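Local coordinates for protein deoxyribodipyrimidine photo-lyase (Oryza sativa Japonica Group, PDB 3UMV) that repairs ultraviolet-damaged DNA by using light and a bound FAD to split cyclobutane pyrimidine dimers back into single pyrimidines, at residues 393-405 and 454-466. Numbering follows the deposited sequence.
With FAD (flavin-adenine dinucleotide), chain I; URE (urea), chain K; EDO (1,2-ethanediol), chain F.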
loop_
_atom_site.group_PDB
_atom_site.type_symbol
_atom_site.label_atom_id
_atom_site.label_comp_id
_atom_site.label_asym_id
_atom_site.label_seq_id
_atom_site.Cartn_x
_atom_site.Cartn_y
_atom_site.Cartn_z
ATOM N N GLY A 393 12.976 -7.403 -1.578
ATOM C CA GLY A 393 11.883 -8.023 -2.311
ATOM C C GLY A 393 12.110 -9.478 -2.676
ATOM O O GLY A 393 11.192 -10.307 -2.602
ATOM N N PHE A 394 13.328 -9.810 -3.082
ATOM C CA PHE A 394 13.609 -11.198 -3.411
ATOM C C PHE A 394 13.546 -12.043 -2.129
ATOM O O PHE A 394 12.989 -13.133 -2.123
ATOM C CB PHE A 394 14.967 -11.362 -4.090
ATOM C CG PHE A 394 15.247 -12.776 -4.498
ATOM C CD1 PHE A 394 14.855 -13.239 -5.746
ATOM C CD2 PHE A 394 15.853 -13.658 -3.620
ATOM C CE1 PHE A 394 15.098 -14.545 -6.122
ATOM C CE2 PHE A 394 16.094 -14.970 -3.992
ATOM C CZ PHE A 394 15.715 -15.409 -5.243
ATOM N N MET A 395 14.105 -11.519 -1.043
ATOM C CA MET A 395 14.094 -12.257 0.226
ATOM C C MET A 395 12.666 -12.469 0.787
ATOM O O MET A 395 12.440 -13.445 1.490
ATOM C CB MET A 395 15.013 -11.626 1.289
ATOM C CG MET A 395 16.522 -11.814 1.025
ATOM S SD MET A 395 16.976 -13.449 0.420
ATOM C CE MET A 395 16.433 -14.473 1.780
ATOM N N ARG A 396 11.709 -11.585 0.474
ATOM C CA ARG A 396 10.325 -11.792 0.939
ATOM C C ARG A 396 9.724 -13.112 0.450
ATOM O O ARG A 396 9.002 -13.800 1.207
ATOM C CB ARG A 396 9.416 -10.611 0.564
ATOM C CG ARG A 396 9.805 -9.320 1.244
ATOM C CD ARG A 396 8.706 -8.270 1.121
ATOM N NE ARG A 396 9.258 -6.924 1.242
ATOM C CZ ARG A 396 8.563 -5.865 1.633
ATOM N NH1 ARG A 396 7.295 -6.005 1.983
ATOM N NH2 ARG A 396 9.142 -4.669 1.696
ATOM N N MET A 397 10.044 -13.486 -0.793
ATOM C CA MET A 397 9.574 -14.756 -1.356
ATOM C C MET A 397 10.168 -15.950 -0.593
ATOM O O MET A 397 9.441 -16.853 -0.180
ATOM C CB MET A 397 9.927 -14.852 -2.844
ATOM C CG MET A 397 9.276 -13.781 -3.682
ATOM S SD MET A 397 9.679 -13.939 -5.447
ATOM C CE MET A 397 11.251 -13.118 -5.486
ATOM N N TYR A 398 11.489 -15.944 -0.413
ATOM C CA TYR A 398 12.187 -16.984 0.335
ATOM C C TYR A 398 11.647 -17.078 1.765
ATOM O O TYR A 398 11.289 -18.149 2.241
ATOM C CB TYR A 398 13.683 -16.670 0.365
ATOM C CG TYR A 398 14.523 -17.693 1.090
ATOM C CD1 TYR A 398 14.848 -17.543 2.435
ATOM C CD2 TYR A 398 14.986 -18.821 0.425
ATOM C CE1 TYR A 398 15.638 -18.498 3.094
ATOM C CE2 TYR A 398 15.757 -19.768 1.067
ATOM C CZ TYR A 398 16.071 -19.612 2.393
ATOM O OH TYR A 398 16.840 -20.578 3.005
ATOM N N TRP A 399 11.559 -15.922 2.412
ATOM C CA TRP A 399 11.120 -15.797 3.803
ATOM C C TRP A 399 9.754 -16.425 4.024
ATOM O O TRP A 399 9.564 -17.239 4.938
ATOM C CB TRP A 399 11.104 -14.314 4.161
ATOM C CG TRP A 399 10.492 -13.960 5.462
ATOM C CD1 TRP A 399 11.094 -13.975 6.688
ATOM C CD2 TRP A 399 9.174 -13.449 5.667
ATOM N NE1 TRP A 399 10.212 -13.537 7.650
ATOM C CE2 TRP A 399 9.026 -13.214 7.049
ATOM C CE3 TRP A 399 8.098 -13.179 4.817
ATOM C CZ2 TRP A 399 7.843 -12.728 7.598
ATOM C CZ3 TRP A 399 6.930 -12.700 5.365
ATOM C CH2 TRP A 399 6.810 -12.469 6.735
ATOM N N ALA A 400 8.793 -16.091 3.184
ATOM C CA ALA A 400 7.451 -16.610 3.385
ATOM C C ALA A 400 7.346 -18.101 3.054
ATOM O O ALA A 400 6.586 -18.834 3.686
ATOM C CB ALA A 400 6.423 -15.792 2.578
ATOM N N LYS A 401 8.092 -18.545 2.050
ATOM C CA LYS A 401 8.095 -19.956 1.699
ATOM C C LYS A 401 8.688 -20.849 2.788
ATOM O O LYS A 401 8.222 -21.983 2.996
ATOM C CB LYS A 401 8.799 -20.176 0.370
ATOM C CG LYS A 401 7.976 -19.660 -0.794
ATOM C CD LYS A 401 8.568 -20.054 -2.126
ATOM C CE LYS A 401 7.699 -19.489 -3.272
ATOM N NZ LYS A 401 6.407 -20.211 -3.391
ATOM N N LYS A 402 9.712 -20.364 3.485
ATOM C CA LYS A 402 10.236 -21.128 4.625
ATOM C C LYS A 402 9.209 -21.237 5.752
ATOM O O LYS A 402 9.157 -22.237 6.469
ATOM C CB LYS A 402 11.531 -20.523 5.156
ATOM C CG LYS A 402 12.704 -20.616 4.199
ATOM C CD LYS A 402 13.051 -22.066 3.903
ATOM C CE LYS A 402 13.031 -22.320 2.413
ATOM N NZ LYS A 402 13.676 -23.622 2.033
ATOM N N ILE A 403 8.374 -20.214 5.915
ATOM C CA ILE A 403 7.353 -20.281 6.950
ATOM C C ILE A 403 6.374 -21.415 6.641
ATOM O O ILE A 403 5.994 -22.171 7.536
ATOM C CB ILE A 403 6.635 -18.939 7.107
ATOM C CG1 ILE A 403 7.629 -17.868 7.527
ATOM C CG2 ILE A 403 5.521 -19.037 8.138
ATOM C CD1 ILE A 403 7.036 -16.472 7.637
ATOM N N LEU A 404 6.009 -21.565 5.369
ATOM C CA LEU A 404 5.225 -22.727 4.931
ATOM C C LEU A 404 5.940 -24.039 5.264
ATOM O O LEU A 404 5.332 -25.015 5.748
ATOM C CB LEU A 404 4.969 -22.656 3.425
ATOM C CG LEU A 404 4.334 -23.901 2.804
ATOM C CD1 LEU A 404 2.957 -24.164 3.419
ATOM C CD2 LEU A 404 4.231 -23.744 1.288
ATOM N N GLU A 405 7.245 -24.063 5.022
ATOM C CA GLU A 405 8.016 -25.288 5.220
ATOM C C GLU A 405 8.197 -25.671 6.690
ATOM O O GLU A 405 8.413 -26.830 7.001
ATOM C CB GLU A 405 9.385 -25.121 4.576
ATOM C CG GLU A 405 10.123 -26.419 4.339
ATOM C CD GLU A 405 11.391 -26.215 3.539
ATOM O OE1 GLU A 405 12.018 -27.221 3.170
ATOM O OE2 GLU A 405 11.751 -25.055 3.256
ATOM N N VAL A 454 5.200 -31.600 1.408
ATOM C CA VAL A 454 4.808 -30.364 2.101
ATOM C C VAL A 454 4.272 -29.285 1.157
ATOM O O VAL A 454 3.139 -28.829 1.292
ATOM C CB VAL A 454 5.952 -29.775 2.952
ATOM C CG1 VAL A 454 5.477 -28.503 3.681
ATOM C CG2 VAL A 454 6.412 -30.784 3.975
ATOM N N PHE A 455 5.102 -28.853 0.224
ATOM C CA PHE A 455 4.692 -27.813 -0.697
ATOM C C PHE A 455 3.704 -28.313 -1.740
ATOM O O PHE A 455 2.985 -27.524 -2.353
ATOM C CB PHE A 455 5.901 -27.264 -1.437
ATOM C CG PHE A 455 6.650 -26.217 -0.679
ATOM C CD1 PHE A 455 6.874 -24.976 -1.237
ATOM C CD2 PHE A 455 7.124 -26.473 0.596
ATOM C CE1 PHE A 455 7.566 -24.003 -0.531
ATOM C CE2 PHE A 455 7.822 -25.513 1.296
ATOM C CZ PHE A 455 8.050 -24.279 0.728
ATOM N N GLY A 456 3.682 -29.617 -1.982
ATOM C CA GLY A 456 2.962 -30.094 -3.147
ATOM C C GLY A 456 3.519 -29.422 -4.394
ATOM O O GLY A 456 4.740 -29.353 -4.574
ATOM N N LYS A 457 2.628 -28.913 -5.241
ATOM C CA LYS A 457 3.037 -28.196 -6.453
ATOM C C LYS A 457 3.296 -26.697 -6.258
ATOM O O LYS A 457 3.573 -25.978 -7.213
ATOM C CB LYS A 457 2.017 -28.428 -7.566
ATOM C CG LYS A 457 1.808 -29.902 -7.854
ATOM C CD LYS A 457 0.793 -30.129 -8.954
ATOM C CE LYS A 457 0.440 -31.603 -9.039
ATOM N NZ LYS A 457 -0.554 -31.880 -10.116
ATOM N N ILE A 458 3.197 -26.215 -5.026
ATOM C CA ILE A 458 3.495 -24.810 -4.765
ATOM C C ILE A 458 4.990 -24.632 -5.015
ATOM O O ILE A 458 5.779 -25.477 -4.617
ATOM C CB ILE A 458 3.187 -24.434 -3.302
ATOM C CG1 ILE A 458 1.703 -24.675 -3.001
ATOM C CG2 ILE A 458 3.584 -22.985 -3.031
ATOM C CD1 ILE A 458 0.757 -23.951 -3.964
ATOM N N ARG A 459 5.371 -23.529 -5.661
ATOM C CA ARG A 459 6.778 -23.249 -5.966
ATOM C C ARG A 459 7.693 -23.318 -4.732
ATOM O O ARG A 459 7.393 -22.730 -3.678
ATOM C CB ARG A 459 6.909 -21.886 -6.660
ATOM C CG ARG A 459 8.345 -21.559 -7.104
ATOM C CD ARG A 459 8.523 -20.074 -7.440
ATOM N NE ARG A 459 7.633 -19.627 -8.511
ATOM C CZ ARG A 459 8.023 -18.895 -9.550
ATOM N NH1 ARG A 459 9.297 -18.529 -9.657
ATOM N NH2 ARG A 459 7.141 -18.530 -10.485
ATOM N N TYR A 460 8.813 -24.030 -4.876
ATOM C CA TYR A 460 9.766 -24.242 -3.792
ATOM C C TYR A 460 10.995 -23.364 -4.020
ATOM O O TYR A 460 11.370 -23.109 -5.159
ATOM C CB TYR A 460 10.189 -25.717 -3.738
ATOM C CG TYR A 460 11.025 -26.079 -2.526
ATOM C CD1 TYR A 460 12.353 -26.453 -2.665
ATOM C CD2 TYR A 460 10.483 -26.052 -1.253
ATOM C CE1 TYR A 460 13.120 -26.791 -1.564
ATOM C CE2 TYR A 460 11.246 -26.382 -0.138
ATOM C CZ TYR A 460 12.561 -26.748 -0.302
ATOM O OH TYR A 460 13.334 -27.080 0.794
ATOM N N MET A 461 11.597 -22.889 -2.936
ATOM C CA MET A 461 12.867 -22.175 -3.004
ATOM C C MET A 461 13.717 -22.693 -1.858
ATOM O O MET A 461 13.187 -23.070 -0.810
ATOM C CB MET A 461 12.662 -20.667 -2.852
ATOM C CG MET A 461 11.921 -19.967 -4.007
ATOM S SD MET A 461 11.538 -18.233 -3.594
ATOM C CE MET A 461 13.134 -17.449 -3.853
ATOM N N ASN A 462 15.034 -22.739 -2.040
ATOM C CA ASN A 462 15.884 -23.198 -0.944
ATOM C C ASN A 462 17.192 -22.438 -0.846
ATOM O O ASN A 462 17.511 -21.618 -1.719
ATOM C CB ASN A 462 16.101 -24.723 -0.961
ATOM C CG ASN A 462 16.798 -25.219 -2.225
ATOM O OD1 ASN A 462 17.258 -24.430 -3.059
ATOM N ND2 ASN A 462 16.892 -26.542 -2.358
ATOM N N TYR A 463 17.909 -22.691 0.248
ATOM C CA TYR A 463 19.160 -22.023 0.567
ATOM C C TYR A 463 20.127 -22.214 -0.592
ATOM O O TYR A 463 20.706 -21.250 -1.090
ATOM C CB TYR A 463 19.741 -22.637 1.846
ATOM C CG TYR A 463 20.902 -21.898 2.481
ATOM C CD1 TYR A 463 22.203 -22.071 2.020
ATOM C CD2 TYR A 463 20.704 -21.068 3.581
ATOM C CE1 TYR A 463 23.273 -21.408 2.618
ATOM C CE2 TYR A 463 21.761 -20.407 4.185
ATOM C CZ TYR A 463 23.045 -20.578 3.698
ATOM O OH TYR A 463 24.100 -19.919 4.298
ATOM N N ALA A 464 20.285 -23.463 -1.024
ATOM C CA ALA A 464 21.198 -23.773 -2.122
ATOM C C ALA A 464 20.865 -22.972 -3.378
ATOM O O ALA A 464 21.756 -22.549 -4.112
ATOM C CB ALA A 464 21.196 -25.269 -2.419
ATOM N N GLY A 465 19.575 -22.766 -3.622
ATOM C CA GLY A 465 19.131 -22.015 -4.785
ATOM C C GLY A 465 19.541 -20.563 -4.694
ATOM O O GLY A 465 19.878 -19.933 -5.701
ATOM N N CYS A 466 19.514 -20.025 -3.479
ATOM C CA CYS A 466 19.945 -18.651 -3.257
ATOM C C CYS A 466 21.449 -18.508 -3.424
ATOM O O CYS A 466 21.915 -17.527 -4.001
ATOM C CB CYS A 466 19.524 -18.167 -1.874
ATOM S SG CYS A 466 17.727 -17.994 -1.708
HETATM P PA FAD I . 10.811 -2.166 -6.440
HETATM O O1A FAD I . 11.451 -3.408 -6.981
HETATM O O2A FAD I . 11.580 -0.901 -6.703
HETATM O O5B FAD I . 9.327 -2.074 -7.030
HETATM C C5B FAD I . 8.702 -0.837 -7.298
HETATM C C4B FAD I . 7.211 -0.922 -6.956
HETATM O O4B FAD I . 6.556 -1.950 -7.685
HETATM C C3B FAD I . 6.985 -1.283 -5.501
HETATM O O3B FAD I . 7.064 -0.150 -4.668
HETATM C C2B FAD I . 5.590 -1.834 -5.551
HETATM O O2B FAD I . 4.665 -0.769 -5.670
HETATM C C1B FAD I . 5.592 -2.573 -6.864
HETATM N N9A FAD I . 5.922 -3.994 -6.669
HETATM C C8A FAD I . 7.152 -4.590 -6.751
HETATM N N7A FAD I . 6.986 -5.911 -6.511
HETATM C C5A FAD I . 5.670 -6.157 -6.262
HETATM C C6A FAD I . 4.926 -7.305 -5.962
HETATM N N6A FAD I . 5.472 -8.520 -5.957
HETATM N N1A FAD I . 3.565 -7.209 -5.770
HETATM C C2A FAD I . 2.940 -5.989 -5.883
HETATM N N3A FAD I . 3.672 -4.860 -6.174
HETATM C C4A FAD I . 5.006 -4.951 -6.371
HETATM N N1 FAD I . 4.672 -5.024 -1.119
HETATM C C2 FAD I . 4.144 -3.978 -0.420
HETATM O O2 FAD I . 4.015 -2.905 -1.010
HETATM N N3 FAD I . 3.748 -4.140 0.896
HETATM C C4 FAD I . 3.898 -5.361 1.530
HETATM O O4 FAD I . 3.549 -5.500 2.707
HETATM C C4X FAD I . 4.426 -6.422 0.806
HETATM N N5 FAD I . 4.614 -7.657 1.382
HETATM C C5X FAD I . 5.122 -8.706 0.640
HETATM C C6 FAD I . 5.278 -9.969 1.227
HETATM C C7 FAD I . 5.797 -11.031 0.481
HETATM C C7M FAD I . 5.942 -12.382 1.132
HETATM C C8 FAD I . 6.165 -10.816 -0.850
HETATM C C8M FAD I . 6.731 -11.915 -1.700
HETATM C C9 FAD I . 6.018 -9.560 -1.414
HETATM C C9A FAD I . 5.497 -8.513 -0.677
HETATM N N10 FAD I . 5.357 -7.265 -1.248
HETATM C C10 FAD I . 4.816 -6.243 -0.505
HETATM C "C1'" FAD I . 5.756 -6.991 -2.692
HETATM C "C2'" FAD I . 7.231 -6.510 -2.867
HETATM O "O2'" FAD I . 8.197 -7.307 -2.172
HETATM C "C3'" FAD I . 7.462 -5.041 -2.465
HETATM O "O3'" FAD I . 6.501 -4.234 -3.092
HETATM C "C4'" FAD I . 8.850 -4.520 -2.846
HETATM O "O4'" FAD I . 9.845 -5.311 -2.223
HETATM C "C5'" FAD I . 8.944 -3.058 -2.413
HETATM O "O5'" FAD I . 10.239 -2.510 -2.455
HETATM P P FAD I . 10.588 -1.410 -3.571
HETATM O O1P FAD I . 9.555 -0.299 -3.572
HETATM O O2P FAD I . 11.989 -0.903 -3.347
HETATM O O3P FAD I . 10.521 -2.387 -4.853
HETATM C C URE K . 8.504 -27.284 -6.675
HETATM O O URE K . 7.519 -27.481 -5.954
HETATM N N1 URE K . 8.954 -26.068 -6.909
HETATM N N2 URE K . 9.124 -28.305 -7.214
HETATM C C1 EDO F . 10.569 -30.261 2.307
HETATM O O1 EDO F . 10.599 -29.596 3.511
HETATM C C2 EDO F . 9.784 -29.795 1.294
HETATM O O2 EDO F . 9.810 -30.419 0.071
HETATM O O HOH W 1 16.315 -24.158 2.246
#
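Tyr460 OH is tied to the Glu405 carboxylate at the C-terminal end of helix 393-405. From Glu405 CB outward, CB lies at the edge of the Phe455 ring, 3.7 Å from Phe455 CE2; CG, swung anti to the backbone N (chi1 -163°), stays beside the same CE2; Glu405 OE1 accepts from Tyr460 OH at 2.7 Å, on its syn side but 28° out of the carboxylate plane, and from an ethanediol, probably from the crystallisation liquor; Glu405 OE2 takes Lys402 NZ on its syn lone pair in a 2.7 Å salt bridge. Lys402 NZ reaches further, to Met461 O at 2.9 Å, in the carbonyl plane, and to a water shared with Tyr463 N. With an alanine at this position, Lys402 NZ would probably lose its carboxylate mate and Tyr460 OH its acceptor. The Phe455 ring is sandwiched, with Leu404 CD2 almost on its normal, 3.7 Å from the centroid in a CH-pi contact, and Tyr460 CD2 over the opposite face. Lys401 stands off the helix toward the loop, straight as far as CE, and its last torsion (chi4 -72°) turns NZ to 2.7 Å from Arg459 O; Ser440 O is its second acceptor. Met461 SD lies against Lys401 CD and Met397 CB, while its CE reaches Phe394 CZ at 3.6 Å. Cys466 SG meets the Phe394 ring edge-on and the Tyr398 ring obliquely. In the helical FAD-binding part of this class II photolyase, helix 393-405 thus has one flank on the loop leading into helix 463-469 and another, through Arg396 and Ala400, on the flavin; Trp399 packs on helices 376-388 and 410-424, and helix 431-442 borders Met397 and Lys401.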